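Ribose 5-phosphate isomerase RpiB (Thermoanaerobacter tengcongensis, PDB 4EGS) probably removes phosphate from phosphotyrosine in proteins through its N-terminal low molecular weight phosphatase domain, the part described here, and may also interconvert aldoses and ketoses. Local coordinates at residues L38-G43 / F121-S126; S126-Y131 / D136-I141; E143-E148 / I173-E178; G149-P154 / A166-G171. All coordinates share one frame; numbering follows the deposited sequence. Where two conformers were deposited one is given.

Helix 121-130 serves interactions 1 and 2, whose centres lie about 8 Å apart; they share Ser126 and meet where Val40 CG2 lies 3.8 Å from Leu127 CD1. Interactions 3 and 4 both use helix 159-179, and interaction 4 is nested inside the loop that interaction 3 closes. Phe39 CZ lies 4.0 Å from Leu176 CD1, which joins interaction 1 to interaction 3, and Ile141 CG2 packs 3.6 Å from Val151 CG2 between interactions 2 and 4. The bicarbonate pocket draws on two of the four: interaction 1 brings Cys41, Thr42 and Gly43, interaction 4 brings Asp153. Interaction 3 lies away from this site.

Interaction 1: L38-G43 / F121-S126; sequences LFVCTG and FSHKRS. With BCT (bicarbonate ion), chain C.
The phosphate-binding loop of the tyrosine phosphatases, the CX5R motif, starts at Cys41 where strand 36-41 ends, and its second residue, Thr42, meets His123 of helix 121-130. Thr42 OG1 lies in the plane of the imidazole, at its edge, and is hydrogen-bonded to His123 NE2 at 2.6 Å; either group could be the donor. The two side chains cross at about a right angle. Thr42 can reach the ring because OG1 is turned back beside its own backbone N (chi1 -74°). Over one face of the ring, 4.2 Å above its centre, sits Cys41 CA, while Ser122 OG lies over the opposite face. A weak bond between ND1 and Ala120 N gives the ring a second hold, so both nitrogens help to fix its rotation. One residue before the cysteine, Val40 CG1 packs 3.8 Å from His123 CB, the two side chains running alongside in opposite senses. Thr42 N donates to O2 of a bicarbonate ion (3.1 Å, 150° at the hydrogen), and Cys41 SG, the predicted nucleophile, lies 3.5 Å from bicarbonate O3. The anion probably came from the crystallisation liquor and occupies the pocket expected for phosphate. Around the contact, Val40 pairs by its backbone with Leu117 and Met119 and touches Val116 of strand 115-118, and helix 47-61 closes in with Arg47 against His123 and Ser48 against Cys41.

Interaction 2: S126-Y131 / D136-I141; sequences SLVSQY and DKIFTI
Ile138 carries CG1 anti to its carbonyl carbon (chi1 -59°) and CD1 fully extended beyond that (chi2 177°), which sends the long branch out from the strand to the sheet-facing side of helix 121-130. Val128 answers with CG1 set beside its own backbone N (chi1 -64°), the branch that faces the strand. That one methyl settles into the fork of the isoleucine: Val128 CG1 is 3.6 Å from Ile138 CG2, with CD1 and CB of Ile138 almost as near, so it touches both arms and the branch point at once. The two side chains approach at a slant rather than end-on. Ile138 CD1 also touches the residue before the valine, lying 3.8 Å from Leu127 CB. At the end of the helix Tyr131 comes in through its backbone, with Tyr131 O 4.2 Å from Ile138 CD1, while its ring swings away from the strand and has Gln130 CG over one face. A single isoleucine thus takes up the whole contact on the strand side, and the forces are dispersion between saturated carbons. Further round, Ile138 touches Lys124 and Val116, Leu127 packs against Val40 and Leu105, and Val128 rests on Ala135, which extends the apolar layer between helix and sheet. This is the second half of a beta-alpha-beta crossover: the chain leaves strand 115-118, runs through helix 121-130 and returns as the parallel edge strand 138-140, with the helix packed on the returning strand.

Interaction 3: E143-E148 / I173-E178; sequences EFVGLE and IDKLIE
Glu143 OE1 is gripped twice, by a salt bridge from Lys124 NZ and a hydrogen bond from Thr140 N, and this ties down the first residue of the type I turn Glu143-Gly146 whose next two side chains, Phe144 and Val145, meet helix 159-179. The turn itself is closed by a weak bond of 3.2 Å from Gly146 N to Glu143 O. Phe144 has its ring anti to the backbone N (chi1 -176°) and crosses Leu176 at about a right angle; Phe144 CE2 lies 3.5 Å from Leu176 CD2, the methyl approaching the ring obliquely. Val145 points toward the helix: Val145 CG1 is 3.7 Å from Lys175 CB and 3.9 Å from Leu176 N. Lys175 lays its hydrocarbon chain across the valine, then bends at chi4 (-53°) and takes its amino group away. Leu117 of strand 115-118 touches both Phe144 and Leu176, and Leu172 packs on Val145. Further along the helix, Glu178 O accepts a hydrogen bond from Lys64 NZ of the second subunit. The chemistry is therefore apolar where turn and helix meet, even on the lysine, and fit between carbon surfaces rather than directed bonding holds them together.

Interaction 4: G149-P154 / A166-G171; sequences GDVEDP and AEELSG
Val151 and Glu168 point at each other from opposite directions, the valine from the loop that carries Asp153, the predicted proton donor of the low molecular weight phosphatase active site, and the glutamate from helix 159-179. Glu168 has CG anti to its backbone N (chi1 174°) and an extended chain beyond, which carries the carboxylate to the loop and puts OE2 3.3 Å from Val151 CG2. Leu169, one residue on, comes in at a slant: Leu169 CD1 is 3.8 Å from Val151 CG1 and also from Val151 CG2, a methyl set against both prongs of the valine. Leu169 also touches Met50, Ala51 and Met119, and its side chain is about 5 Å from that of Arg47. Lys142 NZ makes a salt bridge to Glu168 OE2, which would tend to keep the carboxylate ionised. On the loop, Val151 O receives a weak hydrogen bond from Arg47 NE, linking this stretch of chain to the anion-binding loop. Two waters connect the carboxylate to the loop backbone: one donates to Glu168 OE2 at 2.7 Å and weakly to Asp150 O, and the other accepts from Glu152 N at 2.8 Å and donates weakly to Glu168 OE1.

Interaction 1: L38-G43 / F121-S126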
loop_
_atom_site.group_PDB
_atom_site.type_symbol
_atom_site.label_atom_id
_atom_site.label_comp_id
_atom_site.label_asym_id
_atom_site.label_seq_id
_atom_site.Cartn_x
_atom_site.Cartn_y
_atom_site.Cartn_z
ATOM N N LEU A 38 3.312 -8.245 -8.677
ATOM C CA LEU A 38 3.789 -9.104 -9.755
ATOM C C LEU A 38 2.890 -9.003 -10.985
ATOM O O LEU A 38 1.749 -9.459 -10.966
ATOM C CB LEU A 38 3.834 -10.557 -9.279
ATOM C CG LEU A 38 4.991 -11.462 -9.712
ATOM C CD1 LEU A 38 4.569 -12.920 -9.614
ATOM C CD2 LEU A 38 5.498 -11.136 -11.110
ATOM N N PHE A 39 3.409 -8.411 -12.056
ATOM C CA PHE A 39 2.673 -8.345 -13.314
ATOM C C PHE A 39 2.899 -9.617 -14.125
ATOM O O PHE A 39 4.033 -10.076 -14.269
ATOM C CB PHE A 39 3.084 -7.116 -14.126
ATOM C CG PHE A 39 2.765 -5.810 -13.456
ATOM C CD1 PHE A 39 1.454 -5.379 -13.339
ATOM C CD2 PHE A 39 3.776 -5.009 -12.952
ATOM C CE1 PHE A 39 1.156 -4.178 -12.727
ATOM C CE2 PHE A 39 3.485 -3.806 -12.340
ATOM C CZ PHE A 39 2.174 -3.389 -12.227
ATOM N N VAL A 40 1.821 -10.187 -14.652
ATOM C CA VAL A 40 1.912 -11.464 -15.352
ATOM C C VAL A 40 1.530 -11.379 -16.827
ATOM O O VAL A 40 0.441 -10.932 -17.184
ATOM C CB VAL A 40 1.082 -12.561 -14.652
ATOM C CG1 VAL A 40 0.927 -13.777 -15.553
ATOM C CG2 VAL A 40 1.736 -12.950 -13.340
ATOM N N CYS A 41 2.458 -11.816 -17.672
ATOM C CA CYS A 41 2.263 -11.862 -19.111
ATOM C C CYS A 41 2.144 -13.314 -19.539
ATOM O O CYS A 41 2.087 -14.215 -18.701
ATOM C CB CYS A 41 3.475 -11.252 -19.806
ATOM S SG CYS A 41 3.121 -9.893 -20.912
ATOM N N THR A 42 2.116 -13.542 -20.848
ATOM C CA THR A 42 2.244 -14.892 -21.375
ATOM C C THR A 42 3.722 -15.221 -21.542
ATOM O O THR A 42 4.189 -16.263 -21.084
ATOM C CB THR A 42 1.522 -15.060 -22.725
ATOM O OG1 THR A 42 0.107 -15.096 -22.510
ATOM C CG2 THR A 42 1.951 -16.352 -23.400
ATOM N N GLY A 43 4.455 -14.318 -22.185
ATOM C CA GLY A 43 5.864 -14.539 -22.459
ATOM C C GLY A 43 6.799 -13.550 -21.788
ATOM O O GLY A 43 8.015 -13.631 -21.961
ATOM N N PHE A 121 -7.437 -12.125 -18.565
ATOM C CA PHE A 121 -8.162 -13.113 -17.775
ATOM C C PHE A 121 -7.594 -14.508 -18.016
ATOM O O PHE A 121 -7.734 -15.400 -17.178
ATOM C CB PHE A 121 -9.650 -13.080 -18.127
ATOM C CG PHE A 121 -10.557 -13.089 -16.931
ATOM C CD1 PHE A 121 -10.612 -11.997 -16.081
ATOM C CD2 PHE A 121 -11.362 -14.183 -16.660
ATOM C CE1 PHE A 121 -11.446 -11.997 -14.980
ATOM C CE2 PHE A 121 -12.201 -14.189 -15.561
ATOM C CZ PHE A 121 -12.242 -13.095 -14.720
ATOM N N SER A 122 -6.954 -14.686 -19.167
ATOM C CA SER A 122 -6.313 -15.949 -19.510
ATOM C C SER A 122 -5.145 -16.232 -18.574
ATOM O O SER A 122 -4.999 -17.344 -18.066
ATOM C CB SER A 122 -5.819 -15.922 -20.957
ATOM O OG SER A 122 -4.820 -14.933 -21.138
ATOM N N HIS A 123 -4.314 -15.218 -18.354
ATOM C CA HIS A 123 -3.168 -15.347 -17.464
ATOM C C HIS A 123 -3.640 -15.577 -16.034
ATOM O O HIS A 123 -3.045 -16.359 -15.293
ATOM C CB HIS A 123 -2.290 -14.096 -17.527
ATOM C CG HIS A 123 -1.939 -13.667 -18.918
ATOM N ND1 HIS A 123 -2.311 -12.445 -19.436
ATOM C CD2 HIS A 123 -1.249 -14.297 -19.899
ATOM C CE1 HIS A 123 -1.865 -12.340 -20.675
ATOM N NE2 HIS A 123 -1.218 -13.450 -20.980
ATOM N N LYS A 124 -4.714 -14.891 -15.655
ATOM C CA LYS A 124 -5.295 -15.044 -14.327
ATOM C C LYS A 124 -5.797 -16.465 -14.101
ATOM O O LYS A 124 -5.467 -17.096 -13.097
ATOM C CB LYS A 124 -6.445 -14.056 -14.121
ATOM C CG LYS A 124 -7.234 -14.300 -12.845
ATOM C CD LYS A 124 -8.478 -13.432 -12.778
ATOM C CE LYS A 124 -9.329 -13.793 -11.574
ATOM N NZ LYS A 124 -10.593 -13.006 -11.528
ATOM N N ARG A 125 -6.593 -16.963 -15.043
ATOM C CA ARG A 125 -7.160 -18.304 -14.938
ATOM C C ARG A 125 -6.086 -19.385 -14.881
ATOM O O ARG A 125 -6.170 -20.308 -14.069
ATOM C CB ARG A 125 -8.123 -18.589 -16.093
ATOM C CG ARG A 125 -8.551 -20.045 -16.156
ATOM C CD ARG A 125 -9.780 -20.256 -17.016
ATOM N NE ARG A 125 -10.355 -21.576 -16.778
ATOM C CZ ARG A 125 -11.220 -21.847 -15.805
ATOM N NH1 ARG A 125 -11.618 -20.887 -14.981
ATOM N NH2 ARG A 125 -11.691 -23.078 -15.658
ATOM N N SER A 126 -5.086 -19.268 -15.749
ATOM C CA SER A 126 -3.977 -20.215 -15.787
ATOM C C SER A 126 -3.307 -20.334 -14.423
ATOM O O SER A 126 -2.980 -21.433 -13.973
ATOM C CB SER A 126 -2.950 -19.790 -16.836
ATOM O OG SER A 126 -1.803 -20.621 -16.790
HETATM C C BCT C . 2.728 -11.147 -24.352
HETATM O O1 BCT C . 2.226 -9.872 -24.508
HETATM O O2 BCT C . 1.948 -11.961 -23.561
HETATM O O3 BCT C . 4.072 -11.180 -24.039
#

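Interaction 2: S126-Y131 / D136-I141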
loop_
_atom_site.group_PDB
_atom_site.type_symbol
_atom_site.label_atom_id
_atom_site.label_comp_id
_atom_site.label_asym_id
_atom_site.label_seq_id
_atom_site.Cartn_x
_atom_site.Cartn_y
_atom_site.Cartn_z
ATOM N N SER A 126 -5.086 -19.268 -15.749
ATOM C CA SER A 126 -3.977 -20.215 -15.787
ATOM C C SER A 126 -3.307 -20.334 -14.423
ATOM O O SER A 126 -2.980 -21.433 -13.973
ATOM C CB SER A 126 -2.950 -19.790 -16.836
ATOM O OG SER A 126 -1.803 -20.621 -16.790
ATOM N N LEU A 127 -3.116 -19.194 -13.767
ATOM C CA LEU A 127 -2.495 -19.159 -12.451
ATOM C C LEU A 127 -3.383 -19.789 -11.376
ATOM O O LEU A 127 -2.943 -20.683 -10.655
ATOM C CB LEU A 127 -2.126 -17.721 -12.073
ATOM C CG LEU A 127 -1.002 -17.074 -12.886
ATOM C CD1 LEU A 127 -0.960 -15.570 -12.655
ATOM C CD2 LEU A 127 0.343 -17.701 -12.547
ATOM N N VAL A 128 -4.630 -19.334 -11.279
ATOM C CA VAL A 128 -5.532 -19.804 -10.224
ATOM C C VAL A 128 -5.898 -21.287 -10.323
ATOM O O VAL A 128 -6.128 -21.941 -9.305
ATOM C CB VAL A 128 -6.822 -18.949 -10.124
ATOM C CG1 VAL A 128 -6.486 -17.528 -9.713
ATOM C CG2 VAL A 128 -7.586 -18.960 -11.437
ATOM N N SER A 129 -5.951 -21.812 -11.543
ATOM C CA SER A 129 -6.243 -23.227 -11.747
ATOM C C SER A 129 -5.088 -24.070 -11.226
ATOM O O SER A 129 -5.291 -25.082 -10.556
ATOM C CB SER A 129 -6.485 -23.524 -13.228
ATOM O OG SER A 129 -5.311 -23.309 -13.994
ATOM N N GLN A 130 -3.872 -23.633 -11.534
ATOM C CA GLN A 130 -2.669 -24.335 -11.115
ATOM C C GLN A 130 -2.278 -23.995 -9.678
ATOM O O GLN A 130 -1.829 -24.862 -8.927
ATOM C CB GLN A 130 -1.522 -24.006 -12.071
ATOM C CG GLN A 130 -0.146 -24.181 -11.470
ATOM C CD GLN A 130 0.812 -24.865 -12.415
ATOM O OE1 GLN A 130 1.341 -24.249 -13.340
ATOM N NE2 GLN A 130 1.041 -26.152 -12.187
ATOM N N TYR A 131 -2.457 -22.733 -9.298
ATOM C CA TYR A 131 -2.077 -22.276 -7.965
ATOM C C TYR A 131 -3.281 -21.832 -7.140
ATOM O O TYR A 131 -3.522 -20.634 -6.987
ATOM C CB TYR A 131 -1.079 -21.121 -8.061
ATOM C CG TYR A 131 0.166 -21.435 -8.859
ATOM C CD1 TYR A 131 1.145 -22.279 -8.349
ATOM C CD2 TYR A 131 0.371 -20.877 -10.115
ATOM C CE1 TYR A 131 2.288 -22.567 -9.072
ATOM C CE2 TYR A 131 1.512 -21.156 -10.843
ATOM C CZ TYR A 131 2.466 -22.003 -10.317
ATOM O OH TYR A 131 3.603 -22.285 -11.039
ATOM N N ASP A 136 -6.009 -15.894 -3.771
ATOM C CA ASP A 136 -6.496 -14.776 -2.968
ATOM C C ASP A 136 -5.825 -13.465 -3.369
ATOM O O ASP A 136 -6.407 -12.390 -3.224
ATOM C CB ASP A 136 -6.276 -15.046 -1.478
ATOM C CG ASP A 136 -6.930 -14.000 -0.594
ATOM O OD1 ASP A 136 -6.310 -13.595 0.413
ATOM O OD2 ASP A 136 -8.067 -13.585 -0.904
ATOM N N LYS A 137 -4.601 -13.560 -3.876
ATOM C CA LYS A 137 -3.861 -12.377 -4.303
ATOM C C LYS A 137 -3.744 -12.286 -5.823
ATOM O O LYS A 137 -3.075 -11.398 -6.348
ATOM C CB LYS A 137 -2.476 -12.335 -3.647
ATOM C CG LYS A 137 -1.664 -13.614 -3.788
ATOM C CD LYS A 137 -0.388 -13.543 -2.962
ATOM C CE LYS A 137 0.395 -14.842 -3.024
ATOM N NZ LYS A 137 1.635 -14.776 -2.199
ATOM N N ILE A 138 -4.409 -13.200 -6.525
ATOM C CA ILE A 138 -4.398 -13.197 -7.985
ATOM C C ILE A 138 -5.615 -12.479 -8.558
ATOM O O ILE A 138 -6.754 -12.877 -8.318
ATOM C CB ILE A 138 -4.363 -14.625 -8.565
ATOM C CG1 ILE A 138 -3.122 -15.373 -8.082
ATOM C CG2 ILE A 138 -4.397 -14.577 -10.085
ATOM C CD1 ILE A 138 -3.052 -16.809 -8.551
ATOM N N PHE A 139 -5.365 -11.418 -9.318
ATOM C CA PHE A 139 -6.434 -10.684 -9.982
ATOM C C PHE A 139 -5.980 -10.224 -11.361
ATOM O O PHE A 139 -4.794 -10.286 -11.686
ATOM C CB PHE A 139 -6.864 -9.475 -9.145
ATOM C CG PHE A 139 -7.288 -9.825 -7.748
ATOM C CD1 PHE A 139 -6.431 -9.622 -6.678
ATOM C CD2 PHE A 139 -8.542 -10.363 -7.503
ATOM C CE1 PHE A 139 -6.819 -9.944 -5.389
ATOM C CE2 PHE A 139 -8.935 -10.688 -6.217
ATOM C CZ PHE A 139 -8.072 -10.479 -5.160
ATOM N N THR A 140 -6.931 -9.768 -12.170
ATOM C CA THR A 140 -6.619 -9.215 -13.482
ATOM C C THR A 140 -6.366 -7.714 -13.347
ATOM O O THR A 140 -6.902 -7.066 -12.447
ATOM C CB THR A 140 -7.733 -9.541 -14.519
ATOM O OG1 THR A 140 -7.193 -10.359 -15.564
ATOM C CG2 THR A 140 -8.338 -8.281 -15.124
ATOM N N ILE A 141 -5.525 -7.174 -14.226
ATOM C CA ILE A 141 -5.119 -5.773 -14.163
ATOM C C ILE A 141 -6.303 -4.797 -14.222
ATOM O O ILE A 141 -6.252 -3.715 -13.638
ATOM C CB ILE A 141 -4.090 -5.441 -15.275
ATOM C CG1 ILE A 141 -3.436 -4.077 -15.031
ATOM C CG2 ILE A 141 -4.726 -5.521 -16.655
ATOM C CD1 ILE A 141 -2.197 -4.144 -14.167
#

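Interaction 3: E143-E148 / I173-E178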
loop_
_atom_site.group_PDB
_atom_site.type_symbol
_atom_site.label_atom_id
_atom_site.label_comp_id
_atom_site.label_asym_id
_atom_site.label_seq_id
_atom_site.Cartn_x
_atom_site.Cartn_y
_atom_site.Cartn_z
ATOM N N GLU A 143 -9.699 -5.814 -13.482
ATOM C CA GLU A 143 -10.674 -6.151 -12.450
ATOM C C GLU A 143 -10.258 -5.650 -11.070
ATOM O O GLU A 143 -11.107 -5.425 -10.209
ATOM C CB GLU A 143 -10.932 -7.661 -12.408
ATOM C CG GLU A 143 -10.093 -8.412 -11.385
ATOM C CD GLU A 143 -10.391 -9.897 -11.359
ATOM O OE1 GLU A 143 -9.609 -10.650 -10.744
ATOM O OE2 GLU A 143 -11.409 -10.312 -11.952
ATOM N N PHE A 144 -8.957 -5.472 -10.861
ATOM C CA PHE A 144 -8.461 -5.007 -9.571
ATOM C C PHE A 144 -8.811 -3.539 -9.350
ATOM O O PHE A 144 -9.027 -3.105 -8.218
ATOM C CB PHE A 144 -6.950 -5.218 -9.453
ATOM C CG PHE A 144 -6.389 -4.849 -8.106
ATOM C CD1 PHE A 144 -6.428 -5.749 -7.053
ATOM C CD2 PHE A 144 -5.822 -3.602 -7.892
ATOM C CE1 PHE A 144 -5.914 -5.412 -5.814
ATOM C CE2 PHE A 144 -5.308 -3.261 -6.656
ATOM C CZ PHE A 144 -5.353 -4.166 -5.616
ATOM N N VAL A 145 -8.866 -2.778 -10.438
ATOM C CA VAL A 145 -9.228 -1.370 -10.356
ATOM C C VAL A 145 -10.713 -1.164 -10.646
ATOM O O VAL A 145 -11.151 -0.051 -10.939
ATOM C CB VAL A 145 -8.367 -0.498 -11.296
ATOM C CG1 VAL A 145 -6.905 -0.562 -10.882
ATOM C CG2 VAL A 145 -8.534 -0.938 -12.741
ATOM N N GLY A 146 -11.481 -2.247 -10.564
ATOM C CA GLY A 146 -12.926 -2.179 -10.702
ATOM C C GLY A 146 -13.446 -2.241 -12.127
ATOM O O GLY A 146 -14.652 -2.140 -12.353
ATOM N N LEU A 147 -12.546 -2.406 -13.090
ATOM C CA LEU A 147 -12.937 -2.463 -14.497
ATOM C C LEU A 147 -13.071 -3.901 -14.995
ATOM O O LEU A 147 -13.008 -4.850 -14.214
ATOM C CB LEU A 147 -11.933 -1.706 -15.369
ATOM C CG LEU A 147 -11.864 -0.187 -15.203
ATOM C CD1 LEU A 147 -10.875 0.415 -16.191
ATOM C CD2 LEU A 147 -13.240 0.433 -15.378
ATOM N N GLU A 148 -13.264 -4.049 -16.302
ATOM C CA GLU A 148 -13.300 -5.363 -16.934
ATOM C C GLU A 148 -12.481 -5.365 -18.219
ATOM O O GLU A 148 -12.197 -4.311 -18.785
ATOM C CB GLU A 148 -14.737 -5.789 -17.241
ATOM C CG GLU A 148 -15.481 -6.398 -16.066
ATOM C CD GLU A 148 -16.776 -7.068 -16.489
ATOM O OE1 GLU A 148 -16.720 -8.206 -17.002
ATOM O OE2 GLU A 148 -17.850 -6.455 -16.314
ATOM N N ILE A 173 -2.316 1.843 -14.058
ATOM C CA ILE A 173 -1.357 1.857 -12.958
ATOM C C ILE A 173 -1.569 3.084 -12.061
ATOM O O ILE A 173 -1.317 3.035 -10.853
ATOM C CB ILE A 173 0.106 1.725 -13.467
ATOM C CG1 ILE A 173 0.551 0.260 -13.423
ATOM C CG2 ILE A 173 1.067 2.551 -12.638
ATOM C CD1 ILE A 173 0.623 -0.415 -14.772
ATOM N N ASP A 174 -2.061 4.171 -12.650
ATOM C CA ASP A 174 -2.462 5.345 -11.878
ATOM C C ASP A 174 -3.523 4.976 -10.843
ATOM O O ASP A 174 -3.434 5.373 -9.681
ATOM C CB ASP A 174 -2.992 6.451 -12.795
ATOM C CG ASP A 174 -1.886 7.317 -13.368
ATOM O OD1 ASP A 174 -0.765 7.296 -12.819
ATOM O OD2 ASP A 174 -2.142 8.030 -14.362
ATOM N N LYS A 175 -4.524 4.212 -11.274
ATOM C CA LYS A 175 -5.570 3.740 -10.373
ATOM C C LYS A 175 -5.000 2.729 -9.386
ATOM O O LYS A 175 -5.397 2.691 -8.221
ATOM C CB LYS A 175 -6.714 3.095 -11.158
ATOM C CG LYS A 175 -7.305 3.961 -12.256
ATOM C CD LYS A 175 -8.622 3.378 -12.751
ATOM C CE LYS A 175 -9.013 3.948 -14.106
ATOM N NZ LYS A 175 -9.030 5.437 -14.115
ATOM N N LEU A 176 -4.072 1.910 -9.871
ATOM C CA LEU A 176 -3.430 0.880 -9.063
ATOM C C LEU A 176 -2.715 1.503 -7.870
ATOM O O LEU A 176 -2.919 1.096 -6.728
ATOM C CB LEU A 176 -2.416 0.111 -9.914
ATOM C CG LEU A 176 -2.240 -1.397 -9.719
ATOM C CD1 LEU A 176 -0.833 -1.817 -10.126
ATOM C CD2 LEU A 176 -2.546 -1.835 -8.297
ATOM N N ILE A 177 -1.878 2.496 -8.153
ATOM C CA ILE A 177 -1.063 3.147 -7.132
ATOM C C ILE A 177 -1.904 3.799 -6.031
ATOM O O ILE A 177 -1.547 3.748 -4.852
ATOM C CB ILE A 177 -0.092 4.163 -7.772
ATOM C CG1 ILE A 177 1.018 3.419 -8.516
ATOM C CG2 ILE A 177 0.505 5.091 -6.727
ATOM C CD1 ILE A 177 2.119 4.310 -9.027
ATOM N N GLU A 178 -3.030 4.392 -6.412
ATOM C CA GLU A 178 -3.933 4.987 -5.432
ATOM C C GLU A 178 -4.602 3.938 -4.544
ATOM O O GLU A 178 -4.755 4.143 -3.341
ATOM C CB GLU A 178 -4.989 5.857 -6.115
ATOM C CG GLU A 178 -4.499 7.249 -6.469
ATOM C CD GLU A 178 -5.636 8.215 -6.727
ATOM O OE1 GLU A 178 -5.566 9.363 -6.238
ATOM O OE2 GLU A 178 -6.600 7.827 -7.420
#

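Interaction 4: G149-P154 / A166-G171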
loop_
_atom_site.group_PDB
_atom_site.type_symbol
_atom_site.label_atom_id
_atom_site.label_comp_id
_atom_site.label_asym_id
_atom_site.label_seq_id
_atom_site.Cartn_x
_atom_site.Cartn_y
_atom_site.Cartn_z
ATOM N N GLY A 149 -12.107 -6.556 -18.674
ATOM C CA GLY A 149 -11.384 -6.694 -19.923
ATOM C C GLY A 149 -9.924 -7.063 -19.747
ATOM O O GLY A 149 -9.456 -7.298 -18.632
ATOM N N ASP A 150 -9.205 -7.115 -20.864
ATOM C CA ASP A 150 -7.790 -7.461 -20.857
ATOM C C ASP A 150 -6.982 -6.376 -21.554
ATOM O O ASP A 150 -7.517 -5.613 -22.356
ATOM C CB ASP A 150 -7.562 -8.784 -21.589
ATOM C CG ASP A 150 -8.689 -9.775 -21.383
ATOM O OD1 ASP A 150 -9.178 -10.329 -22.390
ATOM O OD2 ASP A 150 -9.081 -10.006 -20.222
ATOM N N VAL A 151 -5.691 -6.312 -21.247
ATOM C CA VAL A 151 -4.771 -5.490 -22.020
ATOM C C VAL A 151 -4.180 -6.371 -23.113
ATOM O O VAL A 151 -3.432 -7.305 -22.828
ATOM C CB VAL A 151 -3.646 -4.909 -21.147
ATOM C CG1 VAL A 151 -2.739 -4.017 -21.980
ATOM C CG2 VAL A 151 -4.230 -4.131 -19.981
ATOM N N GLU A 152 -4.527 -6.074 -24.362
ATOM C CA GLU A 152 -4.209 -6.958 -25.481
ATOM C C GLU A 152 -2.734 -6.949 -25.880
ATOM O O GLU A 152 -2.025 -5.964 -25.673
ATOM C CB GLU A 152 -5.086 -6.617 -26.690
ATOM C CG GLU A 152 -6.574 -6.506 -26.373
ATOM C CD GLU A 152 -7.242 -7.850 -26.130
ATOM O OE1 GLU A 152 -6.562 -8.895 -26.232
ATOM O OE2 GLU A 152 -8.457 -7.862 -25.840
ATOM N N ASP A 153 -2.289 -8.058 -26.464
ATOM C CA ASP A 153 -0.902 -8.238 -26.880
ATOM C C ASP A 153 -0.579 -7.382 -28.100
ATOM O O ASP A 153 -1.228 -7.506 -29.140
ATOM C CB ASP A 153 -0.650 -9.716 -27.203
ATOM C CG ASP A 153 0.830 -10.065 -27.279
ATOM O OD1 ASP A 153 1.670 -9.147 -27.377
ATOM O OD2 ASP A 153 1.153 -11.272 -27.247
ATOM N N PRO A 154 0.430 -6.505 -27.974
ATOM C CA PRO A 154 0.906 -5.694 -29.098
ATOM C C PRO A 154 1.928 -6.438 -29.961
ATOM O O PRO A 154 2.673 -5.800 -30.697
ATOM C CB PRO A 154 1.571 -4.509 -28.400
ATOM C CG PRO A 154 2.096 -5.091 -27.135
ATOM C CD PRO A 154 1.076 -6.119 -26.707
ATOM N N ALA A 166 0.603 1.248 -24.018
ATOM C CA ALA A 166 1.362 1.974 -23.006
ATOM C C ALA A 166 0.497 2.990 -22.260
ATOM O O ALA A 166 0.636 3.165 -21.050
ATOM C CB ALA A 166 2.575 2.653 -23.634
ATOM N N GLU A 167 -0.395 3.654 -22.989
ATOM C CA GLU A 167 -1.294 4.641 -22.403
ATOM C C GLU A 167 -2.282 3.981 -21.445
ATOM O O GLU A 167 -2.495 4.466 -20.332
ATOM C CB GLU A 167 -2.055 5.377 -23.502
ATOM C CG GLU A 167 -1.184 6.120 -24.496
ATOM C CD GLU A 167 -1.919 6.365 -25.794
ATOM O OE1 GLU A 167 -1.369 7.041 -26.687
ATOM O OE2 GLU A 167 -3.058 5.870 -25.916
ATOM N N GLU A 168 -2.883 2.876 -21.881
ATOM C CA GLU A 168 -3.832 2.146 -21.046
ATOM C C GLU A 168 -3.160 1.676 -19.763
ATOM O O GLU A 168 -3.705 1.838 -18.673
ATOM C CB GLU A 168 -4.438 0.958 -21.799
ATOM C CG GLU A 168 -5.327 0.077 -20.925
ATOM C CD GLU A 168 -6.164 -0.908 -21.722
ATOM O OE1 GLU A 168 -6.515 -0.601 -22.880
ATOM O OE2 GLU A 168 -6.476 -1.993 -21.185
ATOM N N LEU A 169 -1.965 1.111 -19.904
ATOM C CA LEU A 169 -1.186 0.648 -18.761
ATOM C C LEU A 169 -0.874 1.788 -17.797
ATOM O O LEU A 169 -0.999 1.635 -16.582
ATOM C CB LEU A 169 0.109 -0.013 -19.239
ATOM C CG LEU A 169 0.274 -1.505 -18.943
ATOM C CD1 LEU A 169 -1.053 -2.238 -19.069
ATOM C CD2 LEU A 169 1.308 -2.112 -19.878
ATOM N N SER A 170 -0.473 2.931 -18.344
ATOM C CA SER A 170 -0.153 4.100 -17.532
ATOM C C SER A 170 -1.381 4.603 -16.784
ATOM O O SER A 170 -1.281 5.068 -15.649
ATOM C CB SER A 170 0.423 5.217 -18.403
ATOM O OG SER A 170 1.616 4.799 -19.044
ATOM N N GLY A 171 -2.540 4.505 -17.428
ATOM C CA GLY A 171 -3.786 4.934 -16.820
ATOM C C GLY A 171 -4.255 3.969 -15.749
ATOM O O GLY A 171 -4.735 4.382 -14.694
HETATM O O HOH W 1 -8.623 -2.503 -22.671
HETATM O O HOH W 2 -5.554 -3.451 -24.520
#